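Local coordinates for protein putative phosphosugar isomerase (Silicibacter pomeroyi DSS-3, PDB 3FJ1) that is of uncertain function but, as a member of the SIS family, probably binds phosphosugars or related carbohydrate derivatives, at residues Glu272-Ile277 against Val284-Gly289. Residues are numbered along the deposited sequence; the frame is centred on the assembly and turned at random.
Sequences EIADQI and VFATTG
The flat group at this contact is the peptide carbonyl of Ala274, whose O lies 3.8 Å from CG1 of Val284, while the Phe285 ring leaves on the other side of the strand to pack on Met198 and Ala201 of helix 196-204. This is the second half of a beta-alpha-beta crossover in the alpha/beta SIS fold, where helix 267-279 joins the adjacent parallel strands 257-259 and 284-286 and packs against one face of the sheet at strand 284-286. The helix segment runs back nearly antiparallel to the strand (162°), with the axes 8.3 Å apart.

Val284 grips the helix with both methyls. With CG1 anti to the backbone N (chi1 -171°), that branch rests beside Ala274 CB, 4.0 Å away, and CG2 is turned to Ile277. Further along the strand, Ala286 CB meets Ala274 CB at 4.2 Å, a pair of small methyls consistent with the short separation of the axes. An alanine in place of Val284 would lose both branches, and is likely to leave a gap between the strand and Ile277 and Ala274. The side chains of Ile277 and Val284 cross at about a right angle, and their CG2 methyls meet at 3.4 Å, closer than usual van der Waals contact.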
ATOM      1  N   GLU A 272      15.575 -17.562  -3.266  1.00 11.68           N
ATOM      2  CA  GLU A 272      16.314 -17.272  -4.479  1.00 11.96           C
ATOM      3  C   GLU A 272      16.821 -15.814  -4.547  1.00 12.21           C
ATOM      4  O   GLU A 272      17.999 -15.550  -4.843  1.00 12.52           O
ATOM      5  CB  GLU A 272      15.438 -17.609  -5.697  1.00 11.89           C
ATOM      6  N   ILE A 273      15.934 -14.876  -4.290  1.00 12.09           N
ATOM      7  CA  ILE A 273      16.306 -13.450  -4.286  1.00 12.03           C
ATOM      8  C   ILE A 273      17.241 -13.141  -3.109  1.00 12.09           C
ATOM      9  O   ILE A 273      18.172 -12.365  -3.264  1.00 12.44           O
ATOM     10  CB  ILE A 273      15.071 -12.536  -4.248  1.00 12.82           C
ATOM     11  CG1 ILE A 273      14.296 -12.673  -5.558  1.00 12.60           C
ATOM     12  CG2 ILE A 273      15.487 -11.060  -3.953  1.00 12.53           C
ATOM     13  CD1 ILE A 273      14.982 -12.070  -6.769  1.00 13.26           C
ATOM     14  N   ALA A 274      17.000 -13.760  -1.952  1.00 11.45           N
ATOM     15  CA  ALA A 274      17.831 -13.534  -0.776  1.00 11.28           C
ATOM     16  C   ALA A 274      19.266 -13.922  -1.135  1.00 11.81           C
ATOM     17  O   ALA A 274      20.225 -13.189  -0.865  1.00 10.63           O
ATOM     18  CB  ALA A 274      17.299 -14.339   0.421  1.00 11.29           C
ATOM     19  N   ASP A 275      19.411 -15.075  -1.775  1.00 12.97           N
ATOM     20  CA  ASP A 275      20.727 -15.528  -2.197  1.00 13.72           C
ATOM     21  C   ASP A 275      21.382 -14.611  -3.247  1.00 14.18           C
ATOM     22  O   ASP A 275      22.580 -14.372  -3.152  1.00 14.56           O
ATOM     23  CB  ASP A 275      20.671 -16.984  -2.692  1.00 13.82           C
ATOM     24  CG  ASP A 275      20.611 -17.990  -1.544  1.00 14.51           C
ATOM     25  OD1 ASP A 275      20.927 -17.640  -0.392  1.00 13.99           O
ATOM     26  OD2 ASP A 275      20.289 -19.165  -1.790  1.00 15.17           O
ATOM     27  N   GLN A 276      20.600 -14.096  -4.209  1.00 14.10           N
ATOM     28  CA  GLN A 276      21.110 -13.208  -5.257  1.00 15.29           C
ATOM     29  C   GLN A 276      21.680 -11.928  -4.653  1.00 14.28           C
ATOM     30  O   GLN A 276      22.757 -11.434  -5.067  1.00 13.83           O
ATOM     31  CB  GLN A 276      20.009 -12.833  -6.258  1.00 16.14           C
ATOM     32  CG  GLN A 276      19.644 -13.919  -7.262  1.00 17.60           C
ATOM     33  CD  GLN A 276      18.506 -13.497  -8.175  1.00 18.29           C
ATOM     34  OE1 GLN A 276      18.389 -12.316  -8.546  1.00 19.99           O
ATOM     35  NE2 GLN A 276      17.622 -14.448  -8.507  1.00 20.11           N
ATOM     36  N   ILE A 277      20.951 -11.417  -3.660  1.00 12.98           N
ATOM     37  CA  ILE A 277      21.354 -10.222  -2.933  1.00 12.89           C
ATOM     38  C   ILE A 277      22.675 -10.507  -2.173  1.00 12.83           C
ATOM     39  O   ILE A 277      23.647  -9.719  -2.264  1.00 12.90           O
ATOM     40  CB  ILE A 277      20.236  -9.716  -2.008  1.00 12.85           C
ATOM     41  CG1 ILE A 277      19.008  -9.276  -2.822  1.00 13.16           C
ATOM     42  CG2 ILE A 277      20.759  -8.562  -1.144  1.00 13.01           C
ATOM     43  CD1 ILE A 277      17.791  -9.060  -1.979  1.00 13.44           C
ATOM     44  N   VAL A 284      22.674 -10.485   4.255  1.00 12.84           N
ATOM     45  CA  VAL A 284      21.311 -10.971   4.124  1.00 12.70           C
ATOM     46  C   VAL A 284      21.034 -12.194   4.994  1.00 12.57           C
ATOM     47  O   VAL A 284      21.862 -13.121   5.081  1.00 13.06           O
ATOM     48  CB  VAL A 284      21.013 -11.335   2.648  1.00 13.00           C
ATOM     49  CG1 VAL A 284      19.502 -11.634   2.473  1.00 12.23           C
ATOM     50  CG2 VAL A 284      21.481 -10.229   1.724  1.00 13.27           C
ATOM     51  N   PHE A 285      19.874 -12.169   5.648  1.00 12.11           N
ATOM     52  CA  PHE A 285      19.379 -13.233   6.515  1.00 12.39           C
ATOM     53  C   PHE A 285      17.989 -13.622   6.017  1.00 12.24           C
ATOM     54  O   PHE A 285      17.255 -12.777   5.482  1.00 12.49           O
ATOM     55  CB  PHE A 285      19.268 -12.726   7.951  1.00 13.33           C
ATOM     56  CG  PHE A 285      20.559 -12.182   8.539  1.00 13.48           C
ATOM     57  CD1 PHE A 285      20.948 -10.848   8.339  1.00 14.02           C
ATOM     58  CD2 PHE A 285      21.360 -12.997   9.319  1.00 13.58           C
ATOM     59  CE1 PHE A 285      22.119 -10.368   8.899  1.00 13.99           C
ATOM     60  CE2 PHE A 285      22.515 -12.520   9.872  1.00 14.39           C
ATOM     61  CZ  PHE A 285      22.890 -11.193   9.665  1.00 14.16           C
ATOM     62  N   ALA A 286      17.597 -14.883   6.173  1.00 11.25           N
ATOM     63  CA  ALA A 286      16.241 -15.283   5.741  1.00 11.41           C
ATOM     64  C   ALA A 286      15.716 -16.403   6.601  1.00 10.71           C
ATOM     65  O   ALA A 286      16.497 -17.235   7.037  1.00 10.50           O
ATOM     66  CB  ALA A 286      16.217 -15.653   4.267  1.00 11.20           C
ATOM     67  N   THR A 287      14.398 -16.436   6.829  1.00 10.31           N
ATOM     68  CA  THR A 287      13.744 -17.417   7.731  1.00  9.98           C
ATOM     69  C   THR A 287      13.394 -18.708   6.982  1.00 10.41           C
ATOM     70  O   THR A 287      12.246 -19.120   6.950  1.00  9.75           O
ATOM     71  CB  THR A 287      12.454 -16.847   8.381  1.00  9.27           C
ATOM     72  OG1 THR A 287      11.482 -16.587   7.358  1.00  8.81           O
ATOM     73  CG2 THR A 287      12.711 -15.491   9.152  1.00  9.70           C
ATOM     74  N   THR A 288      14.400 -19.335   6.401  1.00 10.94           N
ATOM     75  CA  THR A 288      14.218 -20.547   5.630  1.00 11.90           C
ATOM     76  C   THR A 288      15.554 -21.263   5.470  1.00 12.57           C
ATOM     77  O   THR A 288      16.605 -20.636   5.311  1.00 12.02           O
ATOM     78  CB  THR A 288      13.619 -20.265   4.240  1.00 11.36           C
ATOM     79  OG1 THR A 288      13.732 -21.437   3.426  1.00 11.40           O
ATOM     80  CG2 THR A 288      14.318 -19.095   3.549  1.00 12.00           C
ATOM     81  N   GLY A 289      15.454 -22.586   5.460  1.00 13.57           N
ATOM     82  CA  GLY A 289      16.578 -23.470   5.243  1.00 14.46           C
ATOM     83  C   GLY A 289      16.978 -23.540   3.793  1.00 15.48           C
ATOM     84  O   GLY A 289      18.034 -24.080   3.480  1.00 15.09           O
TER